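PDB 5ZIQ: globin protein from Ramazzottius varieornatus, which is of unknown function but holds a hexacoordinate heme b and may bind or carry oxygen. Local coordinates for residues Phe29-Ser34 / Gln94-Ser99; Asn41-Gly46 / Ala84-Ile89. All blocks are in the same frame, centred on the assembly; numbering follows the deposited sequence.

Contact 1 (Phe29-Ser34 / Gln94-Ser99); sequences FSLVKS and QAVQDS
This contact belongs to the globin fold, where helix 25-38 (helix A) packs beside the C-terminal end of helix 79-97 (helix E). Leu31 and Val32 of the first helix meet Val96 and Ser99 of the second segment. Val96 sits at the centre, its CB directed at helix 25-38, and its two methyl branches serve different partners. CG1 faces Val32 CG2 at 4.2 Å, while CG2 approaches Leu31 CD2 at 4.5 Å. These are loose apolar contacts, and no hydrogen bond joins the two segments. The nearest CA atoms, Val32 CA and Val96 CA, are 6.6 Å apart. Most of the touching residues are buried. Trp157 of helix 148-170 also packs on Val96, and Tyr154 of that helix on Leu31. Phe21, from the N-terminal loop, touches Ser99.

Asp98 is the first residue to leave helical phi/psi; Ser99 follows it. The Ser99 hydroxyl oxygen comes near one methyl each of Leu31 and Val32, 4.3 Å from OG to Leu31 CD2 and slightly more to Val32 CG2. This buried OG is satisfied within its own segment. With chi1 at -67°, OG lies beside its own backbone N and turns back toward Val96 O. Val96 O takes two bonds, from Ser99 N and from Ser99 OG, the latter 2.7 Å from OG to O, with the donor OG 21° off the carbonyl plane.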
loop_
_atom_site.group_PDB
_atom_site.type_symbol
_atom_site.label_atom_id
_atom_site.label_comp_id
_atom_site.label_asym_id
_atom_site.label_seq_id
_atom_site.Cartn_x
_atom_site.Cartn_y
_atom_site.Cartn_z
ATOM N N PHE A 29 -10.053 -4.496 -15.121
ATOM C CA PHE A 29 -11.095 -3.480 -15.112
ATOM C C PHE A 29 -11.777 -3.419 -13.747
ATOM O O PHE A 29 -12.030 -2.313 -13.242
ATOM C CB PHE A 29 -12.127 -3.742 -16.219
ATOM C CG PHE A 29 -13.198 -2.690 -16.287
ATOM C CD1 PHE A 29 -12.865 -1.383 -16.643
ATOM C CD2 PHE A 29 -14.522 -2.991 -15.959
ATOM C CE1 PHE A 29 -13.848 -0.393 -16.719
ATOM C CE2 PHE A 29 -15.510 -2.012 -16.036
ATOM C CZ PHE A 29 -15.161 -0.714 -16.405
ATOM N N SER A 30 -12.016 -4.585 -13.127
ATOM C CA SER A 30 -12.627 -4.623 -11.781
ATOM C C SER A 30 -11.748 -3.881 -10.763
ATOM O O SER A 30 -12.248 -3.120 -9.919
ATOM C CB SER A 30 -12.873 -6.066 -11.330
ATOM O OG SER A 30 -13.893 -6.676 -12.110
ATOM N N LEU A 31 -10.438 -4.104 -10.835
ATOM C CA LEU A 31 -9.478 -3.387 -9.997
ATOM C C LEU A 31 -9.566 -1.862 -10.193
ATOM O O LEU A 31 -9.708 -1.126 -9.233
ATOM C CB LEU A 31 -8.045 -3.873 -10.267
ATOM C CG LEU A 31 -6.953 -3.009 -9.604
ATOM C CD1 LEU A 31 -6.929 -3.175 -8.094
ATOM C CD2 LEU A 31 -5.579 -3.275 -10.194
ATOM N N VAL A 32 -9.475 -1.411 -11.444
ATOM C CA VAL A 32 -9.491 0.017 -11.746
ATOM C C VAL A 32 -10.802 0.664 -11.257
ATOM O O VAL A 32 -10.764 1.744 -10.653
ATOM C CB VAL A 32 -9.203 0.259 -13.249
ATOM C CG1 VAL A 32 -9.398 1.724 -13.639
ATOM C CG2 VAL A 32 -7.786 -0.186 -13.572
ATOM N N LYS A 33 -11.951 0.015 -11.512
ATOM C CA LYS A 33 -13.243 0.575 -11.052
ATOM C C LYS A 33 -13.318 0.661 -9.536
ATOM O O LYS A 33 -13.762 1.676 -8.983
ATOM C CB LYS A 33 -14.429 -0.268 -11.501
ATOM C CG LYS A 33 -14.927 -0.117 -12.913
ATOM C CD LYS A 33 -16.366 -0.672 -12.978
ATOM C CE LYS A 33 -16.486 -2.157 -12.589
ATOM N NZ LYS A 33 -17.778 -2.776 -13.016
ATOM N N SER A 34 -12.908 -0.411 -8.861
ATOM C CA SER A 34 -12.963 -0.466 -7.409
ATOM C C SER A 34 -12.026 0.559 -6.778
ATOM O O SER A 34 -12.391 1.294 -5.846
ATOM C CB SER A 34 -12.591 -1.869 -6.944
ATOM O OG SER A 34 -12.516 -1.909 -5.543
ATOM N N GLN A 94 -0.430 5.067 -7.519
ATOM C CA GLN A 94 0.362 5.249 -8.735
ATOM C C GLN A 94 0.437 3.944 -9.505
ATOM O O GLN A 94 0.415 3.959 -10.731
ATOM C CB GLN A 94 1.746 5.785 -8.415
ATOM C CG GLN A 94 2.447 6.365 -9.626
ATOM C CD GLN A 94 3.783 6.992 -9.311
ATOM O OE1 GLN A 94 4.312 6.887 -8.197
ATOM N NE2 GLN A 94 4.338 7.686 -10.305
ATOM N N ALA A 95 0.537 2.823 -8.784
ATOM C CA ALA A 95 0.506 1.519 -9.440
ATOM C C ALA A 95 -0.791 1.261 -10.231
ATOM O O ALA A 95 -0.748 0.864 -11.392
ATOM C CB ALA A 95 0.760 0.405 -8.423
ATOM N N VAL A 96 -1.947 1.547 -9.623
ATOM C CA VAL A 96 -3.211 1.364 -10.340
ATOM C C VAL A 96 -3.274 2.246 -11.589
ATOM O O VAL A 96 -3.674 1.764 -12.655
ATOM C CB VAL A 96 -4.456 1.592 -9.441
ATOM C CG1 VAL A 96 -5.740 1.458 -10.255
ATOM C CG2 VAL A 96 -4.469 0.593 -8.285
ATOM N N GLN A 97 -2.866 3.521 -11.452
ATOM C CA GLN A 97 -2.784 4.441 -12.595
ATOM C C GLN A 97 -1.958 3.924 -13.745
ATOM O O GLN A 97 -2.273 4.214 -14.897
ATOM C CB GLN A 97 -2.157 5.767 -12.189
ATOM C CG GLN A 97 -3.075 6.652 -11.392
ATOM C CD GLN A 97 -2.349 7.881 -10.956
ATOM O OE1 GLN A 97 -1.942 8.715 -11.771
ATOM N NE2 GLN A 97 -2.149 7.991 -9.657
ATOM N N ASP A 98 -0.935 3.138 -13.423
ATOM C CA ASP A 98 0.011 2.636 -14.410
ATOM C C ASP A 98 -0.220 1.181 -14.780
ATOM O O ASP A 98 0.699 0.493 -15.301
ATOM C CB ASP A 98 1.428 2.844 -13.879
ATOM C CG ASP A 98 1.811 4.319 -13.811
ATOM O OD1 ASP A 98 1.227 5.142 -14.539
ATOM O OD2 ASP A 98 2.744 4.651 -13.069
ATOM N N SER A 99 -1.440 0.700 -14.557
ATOM C CA SER A 99 -1.766 -0.714 -14.843
ATOM C C SER A 99 -1.535 -1.100 -16.307
ATOM O O SER A 99 -1.262 -2.256 -16.599
ATOM C CB SER A 99 -3.232 -1.014 -14.504
ATOM O OG SER A 99 -3.490 -0.924 -13.113
#

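Contact 2 (Asn41-Gly46 / Ala84-Ile89); sequences NLESAG and AALAHI. With HEM (protoporphyrin IX containing Fe), chain E.
The imidazole ring of His88 has HEM C1D over one face, 3.5 Å above the plane and offset toward the rim. Ala84 C and HEM NA lie at its edge, in plane. NE2 binds the heme iron at 2.1 Å; His116 is the other axial ligand. On the ring's other nitrogen, ND1 donates to Ala84 O at 2.8 Å, nearly straight (166°) and in the ring plane. Iron and carbonyl together fix the ring's rotation.

The helix carrying His88 is crossed on another side by helix 42-56; the axes of segments 42-46 and 84-89 come within 7.8 Å at 97°. Gly46 has no side chain, which lets the backbones close in: Gly46 CA makes a CA-H...O contact with Ala85 O at 3.5 Å. Ala85 CB rests on the Gly46 carbonyl carbon. One turn on from Ala85, Ile89 CB also packs on Gly46 CA. Ile89 CG1, anti to the backbone N, meets Leu42 CD2 at 3.8 Å, the two side chains at about a right angle, and its CG2 lies on Leu42 O. Further out, Leu86 CD2 packs on Glu43 CB at 3.8 Å.

This is the close glycine-mediated B/E helix crossing of the globin fold, behind a distal histidine that makes the heme hexacoordinate.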
loop_
_atom_site.group_PDB
_atom_site.type_symbol
_atom_site.label_atom_id
_atom_site.label_comp_id
_atom_site.label_asym_id
_atom_site.label_seq_id
_atom_site.Cartn_x
_atom_site.Cartn_y
_atom_site.Cartn_z
ATOM N N ASN A 41 -10.519 9.315 -0.994
ATOM C CA ASN A 41 -9.861 9.892 0.181
ATOM C C ASN A 41 -8.544 9.172 0.430
ATOM O O ASN A 41 -8.372 8.455 1.421
ATOM C CB ASN A 41 -10.787 9.815 1.405
ATOM C CG ASN A 41 -12.044 10.635 1.208
ATOM O OD1 ASN A 41 -12.037 11.854 1.405
ATOM N ND2 ASN A 41 -13.097 9.993 0.741
ATOM N N LEU A 42 -7.583 9.413 -0.455
ATOM C CA LEU A 42 -6.296 8.693 -0.371
ATOM C C LEU A 42 -5.508 8.989 0.911
ATOM O O LEU A 42 -4.973 8.073 1.525
ATOM C CB LEU A 42 -5.414 8.957 -1.603
ATOM C CG LEU A 42 -5.830 8.208 -2.884
ATOM C CD1 LEU A 42 -5.004 8.709 -4.052
ATOM C CD2 LEU A 42 -5.641 6.684 -2.724
ATOM N N GLU A 43 -5.453 10.254 1.333
ATOM C CA GLU A 43 -4.673 10.594 2.510
ATOM C C GLU A 43 -5.274 9.901 3.745
ATOM O O GLU A 43 -4.547 9.318 4.554
ATOM C CB GLU A 43 -4.598 12.112 2.717
ATOM C CG GLU A 43 -3.709 12.486 3.911
ATOM C CD GLU A 43 -3.504 13.976 4.021
ATOM O OE1 GLU A 43 -3.467 14.629 2.952
ATOM O OE2 GLU A 43 -3.369 14.477 5.160
ATOM N N SER A 44 -6.596 9.938 3.862
ATOM C CA SER A 44 -7.273 9.240 4.944
ATOM C C SER A 44 -6.967 7.747 4.938
ATOM O O SER A 44 -6.713 7.166 6.000
ATOM C CB SER A 44 -8.774 9.480 4.848
ATOM O OG SER A 44 -9.064 10.846 5.089
ATOM N N ALA A 45 -6.954 7.142 3.752
ATOM C CA ALA A 45 -6.631 5.701 3.604
ATOM C C ALA A 45 -5.220 5.418 4.113
ATOM O O ALA A 45 -5.011 4.470 4.842
ATOM C CB ALA A 45 -6.791 5.258 2.156
ATOM N N GLY A 46 -4.254 6.252 3.718
ATOM C CA GLY A 46 -2.883 6.122 4.194
ATOM C C GLY A 46 -2.771 6.209 5.707
ATOM O O GLY A 46 -2.028 5.441 6.322
ATOM N N ALA A 84 3.989 10.717 6.049
ATOM C CA ALA A 84 4.229 9.273 6.034
ATOM C C ALA A 84 3.026 8.502 5.485
ATOM O O ALA A 84 3.184 7.541 4.730
ATOM C CB ALA A 84 4.605 8.783 7.430
ATOM N N ALA A 85 1.835 8.962 5.843
ATOM C CA ALA A 85 0.605 8.349 5.358
ATOM C C ALA A 85 0.525 8.442 3.834
ATOM O O ALA A 85 0.217 7.445 3.159
ATOM C CB ALA A 85 -0.599 8.997 6.019
ATOM N N LEU A 86 0.849 9.629 3.295
ATOM C CA LEU A 86 0.838 9.800 1.847
ATOM C C LEU A 86 1.908 8.957 1.171
ATOM O O LEU A 86 1.669 8.421 0.101
ATOM C CB LEU A 86 0.973 11.270 1.467
ATOM C CG LEU A 86 -0.299 12.061 1.747
ATOM C CD1 LEU A 86 0.008 13.551 1.671
ATOM C CD2 LEU A 86 -1.392 11.674 0.749
ATOM N N ALA A 87 3.078 8.814 1.817
ATOM C CA ALA A 87 4.148 7.986 1.242
ATOM C C ALA A 87 3.738 6.523 1.147
ATOM O O ALA A 87 4.119 5.837 0.199
ATOM C CB ALA A 87 5.437 8.123 2.053
ATOM N N HIS A 88 2.890 6.078 2.075
ATOM C CA HIS A 88 2.506 4.667 2.135
ATOM C C HIS A 88 1.326 4.239 1.294
ATOM O O HIS A 88 1.183 3.069 0.958
ATOM C CB HIS A 88 2.495 4.184 3.581
ATOM C CG HIS A 88 3.891 4.074 4.085
ATOM N ND1 HIS A 88 4.603 5.179 4.494
ATOM C CD2 HIS A 88 4.783 3.061 4.004
ATOM C CE1 HIS A 88 5.859 4.847 4.704
ATOM N NE2 HIS A 88 6.000 3.566 4.400
ATOM N N ILE A 89 0.501 5.208 0.916
ATOM C CA ILE A 89 -0.617 4.922 0.032
ATOM C C ILE A 89 -0.273 5.263 -1.428
ATOM O O ILE A 89 -0.749 4.602 -2.342
ATOM C CB ILE A 89 -1.918 5.637 0.507
ATOM C CG1 ILE A 89 -3.124 5.214 -0.329
ATOM C CG2 ILE A 89 -1.815 7.156 0.444
ATOM C CD1 ILE A 89 -3.472 3.752 -0.221
HETATM C CHA HEM E . 9.675 5.389 3.426
HETATM C CHB HEM E . 8.439 2.346 6.968
HETATM C CHC HEM E . 6.492 -0.567 3.538
HETATM C CHD HEM E . 6.274 3.325 0.654
HETATM C C1A HEM E . 9.576 4.792 4.659
HETATM C C2A HEM E . 10.256 5.219 5.827
HETATM C C3A HEM E . 9.912 4.364 6.830
HETATM C C4A HEM E . 9.013 3.409 6.296
HETATM C CMA HEM E . 10.379 4.437 8.259
HETATM C CAA HEM E . 11.186 6.408 5.918
HETATM C CBA HEM E . 10.650 7.463 6.896
HETATM C CGA HEM E . 9.414 8.114 6.338
HETATM O O1A HEM E . 9.406 8.532 5.159
HETATM O O2A HEM E . 8.395 8.235 7.045
HETATM C C1B HEM E . 7.844 1.246 6.324
HETATM C C2B HEM E . 7.503 0.034 6.975
HETATM C C3B HEM E . 6.960 -0.801 6.038
HETATM C C4B HEM E . 6.955 -0.056 4.760
HETATM C CMB HEM E . 7.727 -0.274 8.437
HETATM C CAB HEM E . 6.460 -2.169 6.240
HETATM C CBB HEM E . 5.684 -2.435 7.290
HETATM C C1C HEM E . 6.163 0.254 2.469
HETATM C C2C HEM E . 5.295 -0.046 1.416
HETATM C C3C HEM E . 5.221 1.085 0.607
HETATM C C4C HEM E . 6.055 2.076 1.175
HETATM C CMC HEM E . 4.575 -1.351 1.204
HETATM C CAC HEM E . 4.431 1.292 -0.620
HETATM C CBC HEM E . 3.792 0.310 -1.222
HETATM C C1D HEM E . 7.254 4.162 1.186
HETATM C C2D HEM E . 7.678 5.378 0.470
HETATM C C3D HEM E . 8.623 5.953 1.238
HETATM C C4D HEM E . 8.777 5.081 2.418
HETATM C CMD HEM E . 7.148 5.864 -0.862
HETATM C CAD HEM E . 9.378 7.234 0.939
HETATM C CBD HEM E . 10.755 6.861 0.405
HETATM C CGD HEM E . 11.572 8.088 0.084
HETATM O O1D HEM E . 11.007 9.196 -0.021
HETATM O O2D HEM E . 12.814 7.995 -0.078
HETATM N NA HEM E . 8.850 3.664 4.952
HETATM N NB HEM E . 7.519 1.122 5.036
HETATM N NC HEM E . 6.619 1.533 2.292
HETATM N ND HEM E . 7.935 4.027 2.345
HETATM FE FE HEM E . 7.752 2.631 3.634
#

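Overall arrangement
Both contacts use helix 79-97, the E helix of the globin fold. Contact 2 takes its middle, next to the heme, and contact 1 its C-terminal end and the residues just after. The partners are consecutive helices, 25-38 for contact 1 and 42-56 for contact 2. Along the chain the order is 29-34, 41-46, 84-89, 94-99, so contact 1 encloses contact 2. Their centres are about 17 Å apart, and their nearest atoms, about 5 Å apart, do not touch. The two consecutive N-terminal helices thus pack on helix 79-97 at successive places, the second at the segment that supplies the iron ligand His88. Contact 1 itself lies away from the heme.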